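NAD-dependent epimerase/dehydratase (Veillonella parvula, PDB 4HNG) probably binds NAD(P) through a Rossmann-like domain and may act as an epimerase, dehydratase or related oxidoreductase. Local coordinates at residues Met4-Thr9 with Asp30-Leu35; Thr72-Val77 with Lys98-Val103; Leu157-Glu162 with Ser181-Val186; Tyr166-Glu171 with Ile206-Pro211. All coordinates share one frame; numbering follows the deposited sequence. Where two conformers were deposited one is given.

In the fold
From the N terminus, contact 1 closes first: strand 7-11 leads through helix 16-28 into the parallel strand 32-37. Contact 2 repeats the same kind of loop further on, with helix 85-97 between strands 76-79 and 102-108. These two lie in series and touch, because strands 7-11 and 76-79 are neighbours and Glu75 accepts from the backbone N of Lys6. Contact 3 brings the end of strand 148-158 against the start of helix 182-193, and contact 4 brings strand 204-209 back against strand 167-169; their segments alternate, so the two loops cross. They meet where Tyr158 OH bonds Glu210 OE1. All four contacts reach one mixed sheet, contacts 2 and 3 on opposite sides of the chain's centre.

Contact 1: Met4-Thr9 with Asp30-Leu35; sequences MYKYIT and DMHITL
Lys6 O takes the backbone N-H of His32 at 2.7 Å, the shortest bond between 4-9 and 30-35. From there the two strands run parallel: Ile8 N gives to His32 O and Ile8 O receives Thr34 N, so Ile8 is held at both its backbone polar groups by the neighbouring strand. On the face of Ile8 and Ile33, the thioether of Met31 bends at its last torsion (chi3 81°) and brings the CE methyl against CB and CG2 of Ile8. The fit is tight, with Met31 CE 3.4 Å from Ile8 CB, and the same methyl also reaches Tyr5 CB. Ile8 CG2 rests alongside Ile33 CG1 at 3.8 Å, and Leu25 of helix 16-28 packs against both isoleucines. On the other face of the sheet, Tyr7 and His32 run side by side, their rings inclined at 53°, with Tyr7 CD1 3.6 Å from His32 CB. Further along that face, Thr9 OG1 passes close to Thr34 CB, although its hydrogen bond goes to Ala70 O. The long chain of Lys6 follows the imidazole, and a final bend (chi4 56°) swings NZ to a weak bond with Asp30 O, 3.2 Å away. Strand 7-11, helix 16-28 and strand 32-37 together make a beta-alpha-beta crossover, the building unit of the Rossmann fold to which this family belongs.

Contact 2: Thr72-Val77 with Lys98-Val103; sequences TNAEVV and KNIRRV
Ile100 reaches across to the 72-77 backbone and lays its CD1 methyl against Ala74 O at 3.3 Å. Its other branch, CG2, meets Val77 CG2 at 3.7 Å, the two side chains crossing at about a right angle, so one isoleucine packs between the two chains where they stand farther apart than at the strands. Where they converge, Val77 N donates to Arg102 O at 3.0 Å. Val77 and Val103 then form a parallel bridge. Beside it Arg102 sends CG alongside Val76 CG2, while the guanidinium turns away to Thr150 OG1 and Asn148 O through NH1. Before the strands join, water molecules replace direct backbone pairing. One donates to Lys98 O at 2.7 Å and accepts from Asn73 N; the second donates to Glu75 O and accepts from Arg101 N, 2.9 Å away. At the outer end, the bent aliphatic chain of Lys98 crosses Thr72 OG1, with CD 3.6 Å from that oxygen, whose own hydrogen bond is to Glu68 O. Asn99, with positive phi, is the C-prime residue of a Schellman motif that closes helix 85-97. Leu95 of that helix touches Val77, Ile100 and Val103, while Val76 and Val77 also pack on Ile8 and Leu11 of strand 7-11, and Lys98 lies on helix 64-71.

Contact 3: Leu157-Glu162 with Ser181-Val186; sequences LYNDPE and SREAVV
Leu157 packs on Arg182 where strand 148-158 runs parallel to the short strand 179-181, which passes directly into helix 182-193 of this Rossmann-like domain. Leu157 CB sits over the centre of the guanidinium face, 3.8 Å from Arg182 CZ, and its CD2 reaches Val185. Next, Tyr158 O receives Arg182 N at 2.8 Å. The Tyr158 ring lies with one face against Ser181 CB, a CH-pi contact with CB 4.1 Å from the centroid; its hydroxyl bonds to Glu210 and Lys163. Asn159 OD1 takes Arg182 NH1 at 2.9 Å: the oxygen is in the guanidinium plane, but the donor stands 55° out of the amide's own carbonyl plane. The bond thus holds the guanidinium edge toward the asparagine while Leu157 backs its face. Asn159 ND2 turns to Gln16 of helix 16-28. Asp160 N gives a nearly straight bond, 169°, to Glu183 OE1, meeting it from above the carboxylate plane, and Asp160 OD2 accepts from Glu162 N in an Asx turn. Pro161 lies alongside the Glu183 carboxylate. Facing this loop is the helix N-cap: Ser181 OG, also hydrogen-bonded to Lys163 O, accepts from Ala184 N at 3.0 Å.

Contact 4: Tyr166-Glu171 with Ile206-Pro211; sequences YELIPE and IGVGEP
An antiparallel pair ties the short strand 167-169 to strand 204-209, in an otherwise parallel Rossmann-like sheet. Four backbone bonds join the two chains. Glu167 exchanges both its N-H and its carbonyl with Gly209, with Glu167 N 2.8 Å from Gly209 O, and Ile169 does the same with Gly207. Leu168 and Val208 form the non-hydrogen-bonded pair between them. On their face of the sheet, Leu168 CB rests on Ile206 CG2 at 3.6 Å, and Leu168 CD2 meets Val208 CG2 at 4.0 Å. The other branch of Val208, CG1, touches Tyr166 CB and also lies near Val185 of helix 182-193. Tyr166 carries its ring away over that helix, where its hydroxyl bonds Asp191. On the reverse face, Glu167 and Pro211 slide past each other in opposite directions. With chi1 at 61°, Glu167 CG lies between its backbone N and carbonyl carbon, and the extended chain beyond runs along the proline ring to bring OE2 3.6 Å from Pro211 CA. Ile169 stands opposite Gly207 on this face, its CB 4.0 Å from Gly207 CA, and packs on Phe175. Just past the strand, Glu210 points away from this pairing and forms a salt bridge with Lys163 through OE2. The pairing itself thus rests on four backbone bonds, with aliphatic packing of Leu168 on Ile206 and Val208 along one face, while the carboxylate of Glu210 is left to the neighbouring polar cluster.

Contact 1: Met4-Thr9 with Asp30-Leu35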
# COMPACT_ATOMS: atom_id res chain seq x y z
N MET A 4 8.43 -16.56 -0.31
CA MET A 4 8.10 -16.73 1.10
C MET A 4 8.78 -15.69 1.98
O MET A 4 10.00 -15.63 2.07
CB MET A 4 8.47 -18.14 1.57
CG MET A 4 7.30 -19.11 1.59
SD MET A 4 5.94 -18.49 2.60
CE MET A 4 4.72 -19.78 2.38
N TYR A 5 7.96 -14.87 2.64
CA TYR A 5 8.46 -13.87 3.56
C TYR A 5 8.01 -14.20 4.98
O TYR A 5 6.87 -14.60 5.19
CB TYR A 5 7.95 -12.48 3.18
CG TYR A 5 8.43 -11.99 1.84
CD1 TYR A 5 9.76 -11.67 1.64
CD2 TYR A 5 7.55 -11.84 0.77
CE1 TYR A 5 10.22 -11.22 0.42
CE2 TYR A 5 8.00 -11.40 -0.46
CZ TYR A 5 9.34 -11.09 -0.62
OH TYR A 5 9.82 -10.65 -1.84
N LYS A 6 8.91 -14.05 5.94
CA LYS A 6 8.54 -14.28 7.33
C LYS A 6 8.41 -12.98 8.12
O LYS A 6 7.56 -12.87 9.00
CB LYS A 6 9.53 -15.22 8.01
CG LYS A 6 9.17 -15.51 9.46
CD LYS A 6 9.91 -16.72 10.00
CE LYS A 6 9.34 -17.14 11.34
NZ LYS A 6 7.87 -17.39 11.27
N TYR A 7 9.25 -12.00 7.79
CA TYR A 7 9.24 -10.74 8.53
C TYR A 7 8.79 -9.59 7.64
O TYR A 7 9.44 -9.29 6.64
CB TYR A 7 10.61 -10.43 9.11
CG TYR A 7 11.16 -11.53 9.99
CD1 TYR A 7 10.83 -11.59 11.34
CD2 TYR A 7 11.98 -12.51 9.47
CE1 TYR A 7 11.32 -12.60 12.15
CE2 TYR A 7 12.47 -13.52 10.27
CZ TYR A 7 12.14 -13.56 11.61
OH TYR A 7 12.64 -14.58 12.40
N ILE A 8 7.67 -8.98 8.02
CA ILE A 8 7.14 -7.82 7.32
C ILE A 8 7.03 -6.63 8.25
O ILE A 8 6.58 -6.75 9.39
CB ILE A 8 5.76 -8.14 6.68
CG1 ILE A 8 5.21 -6.93 5.93
CG2 ILE A 8 4.76 -8.61 7.73
CD1 ILE A 8 4.03 -7.26 5.04
N THR A 9 7.45 -5.47 7.76
CA THR A 9 7.16 -4.21 8.44
C THR A 9 6.10 -3.42 7.68
O THR A 9 6.22 -3.19 6.48
CB THR A 9 8.42 -3.36 8.61
OG1 THR A 9 9.33 -4.04 9.48
CG2 THR A 9 8.07 -2.02 9.23
N ASP A 30 2.04 -17.32 9.25
CA ASP A 30 2.85 -17.34 10.46
C ASP A 30 3.89 -16.21 10.44
O ASP A 30 4.91 -16.29 11.12
CB ASP A 30 3.55 -18.69 10.61
CG ASP A 30 2.57 -19.84 10.78
OD1 ASP A 30 1.52 -19.65 11.44
OD2 ASP A 30 2.85 -20.95 10.27
N MET A 31 3.61 -15.16 9.66
CA MET A 31 4.54 -14.04 9.55
C MET A 31 4.68 -13.27 10.85
O MET A 31 3.74 -13.17 11.64
CB MET A 31 4.10 -13.07 8.45
CG MET A 31 4.24 -13.62 7.04
SD MET A 31 3.70 -12.41 5.81
CE MET A 31 5.16 -11.38 5.71
N HIS A 32 5.88 -12.74 11.08
CA HIS A 32 6.13 -11.84 12.20
C HIS A 32 5.97 -10.42 11.70
O HIS A 32 6.66 -10.00 10.77
CB HIS A 32 7.53 -12.05 12.77
CG HIS A 32 7.67 -13.28 13.60
ND1 HIS A 32 7.33 -14.53 13.13
CD2 HIS A 32 8.10 -13.46 14.87
CE1 HIS A 32 7.55 -15.43 14.08
NE2 HIS A 32 8.02 -14.80 15.14
N ILE A 33 5.08 -9.67 12.33
CA ILE A 33 4.67 -8.36 11.83
C ILE A 33 5.15 -7.23 12.73
O ILE A 33 4.97 -7.26 13.95
CB ILE A 33 3.13 -8.30 11.70
CG1 ILE A 33 2.64 -9.44 10.80
CG2 ILE A 33 2.69 -6.95 11.17
CD1 ILE A 33 1.14 -9.64 10.87
N THR A 34 5.79 -6.24 12.12
CA THR A 34 6.17 -5.02 12.81
C THR A 34 5.32 -3.87 12.28
O THR A 34 5.28 -3.61 11.07
CB THR A 34 7.68 -4.73 12.63
OG1 THR A 34 8.43 -5.79 13.23
CG2 THR A 34 8.06 -3.42 13.29
N LEU A 35 4.63 -3.20 13.20
CA LEU A 35 3.74 -2.09 12.86
C LEU A 35 4.41 -0.79 13.25
O LEU A 35 4.88 -0.64 14.38
CB LEU A 35 2.41 -2.22 13.61
CG LEU A 35 1.67 -3.53 13.39
CD1 LEU A 35 0.36 -3.59 14.15
CD2 LEU A 35 1.45 -3.74 11.89

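Contact 2: Thr72-Val77 with Lys98-Val103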
# COMPACT_ATOMS: atom_id res chain seq x y z
N THR A 72 14.60 -2.70 10.36
CA THR A 72 15.76 -3.58 10.52
C THR A 72 15.34 -5.04 10.39
O THR A 72 14.36 -5.47 11.00
CB THR A 72 16.47 -3.36 11.88
OG1 THR A 72 16.93 -2.01 11.97
CG2 THR A 72 17.65 -4.31 12.02
N ASN A 73 16.06 -5.80 9.57
CA ASN A 73 15.74 -7.21 9.37
C ASN A 73 14.33 -7.49 8.81
O ASN A 73 13.83 -8.61 8.91
CB ASN A 73 15.96 -8.01 10.66
CG ASN A 73 17.41 -7.99 11.12
OD1 ASN A 73 18.33 -8.13 10.33
ND2 ASN A 73 17.60 -7.81 12.43
N ALA A 74 13.69 -6.48 8.24
CA ALA A 74 12.46 -6.74 7.50
C ALA A 74 12.85 -7.46 6.22
O ALA A 74 13.89 -7.17 5.63
CB ALA A 74 11.74 -5.42 7.16
N GLU A 75 12.01 -8.40 5.79
CA GLU A 75 12.25 -9.08 4.52
C GLU A 75 11.43 -8.42 3.43
O GLU A 75 11.78 -8.48 2.25
CB GLU A 75 11.94 -10.57 4.66
CG GLU A 75 12.91 -11.29 5.56
CD GLU A 75 12.49 -12.71 5.85
OE1 GLU A 75 11.39 -13.10 5.42
OE2 GLU A 75 13.28 -13.42 6.50
N VAL A 76 10.33 -7.79 3.85
CA VAL A 76 9.48 -7.01 2.96
C VAL A 76 8.85 -5.88 3.75
O VAL A 76 8.55 -6.02 4.93
CB VAL A 76 8.39 -7.89 2.31
CG1 VAL A 76 7.49 -8.51 3.37
CG2 VAL A 76 7.57 -7.08 1.32
N VAL A 77 8.67 -4.73 3.10
CA VAL A 77 8.08 -3.56 3.73
C VAL A 77 6.85 -3.13 2.95
O VAL A 77 6.91 -3.00 1.73
CB VAL A 77 9.10 -2.40 3.80
CG1 VAL A 77 8.45 -1.15 4.35
CG2 VAL A 77 10.31 -2.80 4.66
N LYS A 98 19.42 0.13 5.95
CA LYS A 98 19.24 -1.19 6.55
C LYS A 98 19.28 -2.33 5.52
O LYS A 98 18.97 -3.48 5.84
CB LYS A 98 17.94 -1.24 7.37
CG LYS A 98 17.99 -0.34 8.59
CD LYS A 98 19.19 -0.68 9.47
CE LYS A 98 19.41 0.36 10.55
NZ LYS A 98 20.57 -0.01 11.40
N ASN A 99 19.67 -1.99 4.30
CA ASN A 99 19.83 -2.98 3.23
C ASN A 99 18.56 -3.76 2.91
O ASN A 99 18.62 -4.95 2.58
CB ASN A 99 20.97 -3.94 3.57
CG ASN A 99 22.30 -3.23 3.72
OD1 ASN A 99 22.72 -2.48 2.83
ND2 ASN A 99 22.97 -3.43 4.85
N ILE A 100 17.42 -3.08 3.00
CA ILE A 100 16.13 -3.68 2.70
C ILE A 100 15.77 -3.41 1.24
O ILE A 100 15.86 -2.27 0.78
CB ILE A 100 15.04 -3.07 3.60
CG1 ILE A 100 15.49 -3.07 5.08
CG2 ILE A 100 13.70 -3.77 3.40
CD1 ILE A 100 15.77 -4.44 5.65
N ARG A 101 15.35 -4.45 0.52
CA ARG A 101 15.17 -4.36 -0.94
C ARG A 101 13.71 -4.36 -1.39
O ARG A 101 13.35 -3.66 -2.34
CB ARG A 101 15.89 -5.51 -1.65
CG ARG A 101 17.28 -5.85 -1.13
CD ARG A 101 18.31 -4.78 -1.42
NE ARG A 101 19.64 -5.22 -1.01
CZ ARG A 101 20.68 -4.41 -0.84
NH1 ARG A 101 20.55 -3.11 -1.03
NH2 ARG A 101 21.85 -4.91 -0.46
N ARG A 102 12.86 -5.12 -0.71
CA ARG A 102 11.52 -5.41 -1.21
C ARG A 102 10.46 -4.51 -0.58
O ARG A 102 10.31 -4.48 0.63
CB ARG A 102 11.18 -6.89 -0.96
CG ARG A 102 9.84 -7.32 -1.55
CD ARG A 102 9.95 -7.58 -3.07
NE ARG A 102 8.66 -8.01 -3.62
CZ ARG A 102 7.80 -7.23 -4.26
NH1 ARG A 102 8.08 -5.94 -4.46
NH2 ARG A 102 6.64 -7.72 -4.69
N VAL A 103 9.71 -3.80 -1.43
CA VAL A 103 8.71 -2.83 -0.97
C VAL A 103 7.43 -2.94 -1.78
O VAL A 103 7.48 -2.98 -3.01
CB VAL A 103 9.23 -1.38 -1.14
CG1 VAL A 103 8.10 -0.37 -0.90
CG2 VAL A 103 10.40 -1.11 -0.21
O HOH W 1 18.64 -4.92 8.14
O HOH W 2 14.20 -7.05 1.17

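Contact 3: Leu157-Glu162 with Ser181-Val186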
# COMPACT_ATOMS: atom_id res chain seq x y z
N LEU A 157 -11.96 3.42 -3.09
CA LEU A 157 -12.14 2.36 -2.09
C LEU A 157 -13.47 2.40 -1.36
O LEU A 157 -14.03 3.47 -1.11
CB LEU A 157 -11.02 2.45 -1.05
CG LEU A 157 -9.61 2.25 -1.56
CD1 LEU A 157 -8.64 2.56 -0.45
CD2 LEU A 157 -9.46 0.81 -2.05
N TYR A 158 -13.94 1.21 -1.02
CA TYR A 158 -15.07 1.03 -0.14
C TYR A 158 -14.88 -0.27 0.63
O TYR A 158 -13.98 -1.04 0.33
CB TYR A 158 -16.38 1.02 -0.92
CG TYR A 158 -16.58 -0.21 -1.79
CD1 TYR A 158 -17.38 -1.27 -1.37
CD2 TYR A 158 -15.98 -0.31 -3.05
CE1 TYR A 158 -17.57 -2.38 -2.16
CE2 TYR A 158 -16.18 -1.42 -3.84
CZ TYR A 158 -16.98 -2.45 -3.39
OH TYR A 158 -17.18 -3.57 -4.18
N ASN A 159 -15.73 -0.49 1.64
CA ASN A 159 -15.64 -1.72 2.42
C ASN A 159 -16.81 -2.64 2.12
O ASN A 159 -17.96 -2.20 2.10
CB ASN A 159 -15.60 -1.40 3.92
CG ASN A 159 -14.36 -0.61 4.31
OD1 ASN A 159 -13.29 -0.80 3.75
ND2 ASN A 159 -14.52 0.29 5.27
N ASP A 160 -16.52 -3.92 1.88
CA ASP A 160 -17.57 -4.92 1.73
C ASP A 160 -16.93 -6.30 1.79
O ASP A 160 -16.23 -6.71 0.87
CB ASP A 160 -18.32 -4.73 0.41
CG ASP A 160 -19.53 -5.64 0.29
OD1 ASP A 160 -20.47 -5.29 -0.47
OD2 ASP A 160 -19.56 -6.69 0.96
N PRO A 161 -17.15 -7.02 2.90
CA PRO A 161 -16.52 -8.33 3.11
C PRO A 161 -16.92 -9.34 2.04
O PRO A 161 -16.19 -10.31 1.81
CB PRO A 161 -17.06 -8.76 4.48
CG PRO A 161 -18.29 -7.95 4.69
CD PRO A 161 -18.01 -6.63 4.03
N GLU A 162 -18.06 -9.13 1.39
CA GLU A 162 -18.54 -10.05 0.37
C GLU A 162 -17.95 -9.77 -1.01
O GLU A 162 -18.11 -10.57 -1.93
CB GLU A 162 -20.07 -10.01 0.29
CG GLU A 162 -20.74 -10.31 1.62
CD GLU A 162 -20.22 -11.58 2.27
OE1 GLU A 162 -20.02 -12.58 1.55
OE2 GLU A 162 -20.00 -11.57 3.50
N SER A 181 -12.95 -2.91 -3.43
CA SER A 181 -13.13 -2.99 -1.98
C SER A 181 -11.77 -3.10 -1.31
O SER A 181 -10.80 -3.61 -1.89
CB SER A 181 -14.01 -4.16 -1.58
OG SER A 181 -13.33 -5.39 -1.74
N ARG A 182 -11.69 -2.62 -0.07
CA ARG A 182 -10.44 -2.76 0.66
C ARG A 182 -10.12 -4.23 0.90
O ARG A 182 -8.96 -4.62 0.89
CB ARG A 182 -10.49 -1.97 1.97
CG ARG A 182 -10.54 -0.47 1.79
CD ARG A 182 -10.33 0.28 3.10
NE ARG A 182 -10.32 1.72 2.89
CZ ARG A 182 -11.42 2.44 2.69
NH1 ARG A 182 -12.62 1.86 2.72
NH2 ARG A 182 -11.33 3.76 2.49
N GLU A 183 -11.15 -5.04 1.10
CA GLU A 183 -10.95 -6.48 1.27
C GLU A 183 -10.31 -7.12 0.02
O GLU A 183 -9.45 -7.99 0.12
CB GLU A 183 -12.28 -7.17 1.61
CG GLU A 183 -12.86 -6.81 3.00
CD GLU A 183 -13.68 -5.52 3.03
OE1 GLU A 183 -13.76 -4.80 2.02
OE2 GLU A 183 -14.27 -5.24 4.10
N ALA A 184 -10.73 -6.67 -1.16
CA ALA A 184 -10.15 -7.18 -2.40
C ALA A 184 -8.70 -6.75 -2.55
O ALA A 184 -7.85 -7.53 -2.99
CB ALA A 184 -10.98 -6.71 -3.61
N VAL A 185 -8.41 -5.50 -2.19
CA VAL A 185 -7.03 -5.02 -2.25
C VAL A 185 -6.15 -5.85 -1.31
O VAL A 185 -5.03 -6.22 -1.66
CB VAL A 185 -6.92 -3.53 -1.91
CG1 VAL A 185 -5.46 -3.08 -1.88
CG2 VAL A 185 -7.68 -2.70 -2.94
N VAL A 186 -6.66 -6.13 -0.11
CA VAL A 186 -5.91 -6.94 0.85
C VAL A 186 -5.64 -8.34 0.27
O VAL A 186 -4.54 -8.87 0.41
CB VAL A 186 -6.61 -7.00 2.22
CG1 VAL A 186 -6.03 -8.13 3.09
CG2 VAL A 186 -6.48 -5.65 2.93

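Contact 4: Tyr166-Glu171 with Ile206-Pro211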
# COMPACT_ATOMS: atom_id res chain seq x y z
N TYR A 166 -10.74 -9.00 -7.47
CA TYR A 166 -9.92 -7.94 -8.03
C TYR A 166 -9.36 -8.35 -9.37
O TYR A 166 -9.33 -9.53 -9.72
CB TYR A 166 -8.76 -7.54 -7.10
CG TYR A 166 -7.69 -8.60 -6.96
CD1 TYR A 166 -6.61 -8.64 -7.84
CD2 TYR A 166 -7.75 -9.55 -5.95
CE1 TYR A 166 -5.62 -9.59 -7.71
CE2 TYR A 166 -6.76 -10.52 -5.81
CZ TYR A 166 -5.71 -10.54 -6.70
OH TYR A 166 -4.73 -11.50 -6.57
N GLU A 167 -8.94 -7.35 -10.14
CA GLU A 167 -8.09 -7.61 -11.29
C GLU A 167 -6.91 -6.65 -11.27
O GLU A 167 -6.99 -5.55 -10.71
CB GLU A 167 -8.86 -7.50 -12.60
CG GLU A 167 -9.45 -6.13 -12.84
CD GLU A 167 -10.38 -6.10 -14.05
OE1 GLU A 167 -10.41 -7.08 -14.83
OE2 GLU A 167 -11.09 -5.08 -14.22
N LEU A 168 -5.82 -7.08 -11.89
CA LEU A 168 -4.58 -6.31 -11.95
C LEU A 168 -4.47 -5.69 -13.33
O LEU A 168 -4.66 -6.37 -14.35
CB LEU A 168 -3.37 -7.20 -11.65
CG LEU A 168 -3.40 -7.86 -10.27
CD1 LEU A 168 -2.19 -8.77 -10.09
CD2 LEU A 168 -3.47 -6.84 -9.13
N ILE A 169 -4.22 -4.39 -13.36
CA ILE A 169 -4.21 -3.63 -14.60
C ILE A 169 -2.79 -3.15 -14.89
O ILE A 169 -2.25 -2.34 -14.15
CB ILE A 169 -5.17 -2.42 -14.50
CG1 ILE A 169 -6.59 -2.91 -14.21
CG2 ILE A 169 -5.14 -1.60 -15.79
CD1 ILE A 169 -7.56 -1.81 -13.80
N PRO A 170 -2.18 -3.66 -15.95
CA PRO A 170 -0.78 -3.29 -16.21
C PRO A 170 -0.57 -1.80 -16.49
O PRO A 170 -1.48 -1.10 -16.92
CB PRO A 170 -0.40 -4.13 -17.43
CG PRO A 170 -1.64 -4.63 -17.99
CD PRO A 170 -2.70 -4.63 -16.94
N GLU A 171 0.63 -1.32 -16.22
CA GLU A 171 0.98 0.07 -16.49
C GLU A 171 0.77 0.38 -17.97
O GLU A 171 1.17 -0.39 -18.84
CB GLU A 171 2.44 0.32 -16.09
CG GLU A 171 2.90 1.74 -16.30
CD GLU A 171 4.30 2.00 -15.76
OE1 GLU A 171 4.98 1.02 -15.38
OE2 GLU A 171 4.71 3.17 -15.75
N ILE A 206 1.05 -1.36 -10.83
CA ILE A 206 -0.06 -2.19 -11.25
C ILE A 206 -1.35 -1.66 -10.66
O ILE A 206 -1.43 -1.40 -9.46
CB ILE A 206 0.15 -3.63 -10.75
CG1 ILE A 206 1.42 -4.23 -11.37
CG2 ILE A 206 -1.02 -4.52 -11.12
CD1 ILE A 206 1.80 -5.55 -10.74
N GLY A 207 -2.36 -1.45 -11.51
CA GLY A 207 -3.66 -1.04 -11.02
C GLY A 207 -4.41 -2.19 -10.37
O GLY A 207 -4.26 -3.35 -10.76
N VAL A 208 -5.19 -1.86 -9.35
CA VAL A 208 -6.05 -2.84 -8.69
C VAL A 208 -7.49 -2.32 -8.70
O VAL A 208 -7.79 -1.27 -8.15
CB VAL A 208 -5.63 -3.12 -7.24
CG1 VAL A 208 -6.41 -4.30 -6.69
CG2 VAL A 208 -4.12 -3.41 -7.14
N GLY A 209 -8.37 -3.07 -9.36
CA GLY A 209 -9.77 -2.67 -9.49
C GLY A 209 -10.73 -3.83 -9.38
O GLY A 209 -10.35 -4.98 -9.59
N GLU A 210 -11.99 -3.52 -9.08
CA GLU A 210 -13.05 -4.53 -9.08
C GLU A 210 -13.55 -4.74 -10.51
O GLU A 210 -14.03 -3.80 -11.13
CB GLU A 210 -14.20 -4.08 -8.19
CG GLU A 210 -15.42 -5.02 -8.17
CD GLU A 210 -16.54 -4.51 -7.27
OE1 GLU A 210 -16.36 -3.47 -6.60
OE2 GLU A 210 -17.61 -5.15 -7.24
N PRO A 211 -13.46 -5.97 -11.02
CA PRO A 211 -13.96 -6.24 -12.37
C PRO A 211 -15.42 -5.84 -12.53
O PRO A 211 -16.22 -6.05 -11.63
CB PRO A 211 -13.85 -7.76 -12.48
CG PRO A 211 -12.71 -8.11 -11.56
CD PRO A 211 -12.84 -7.16 -10.40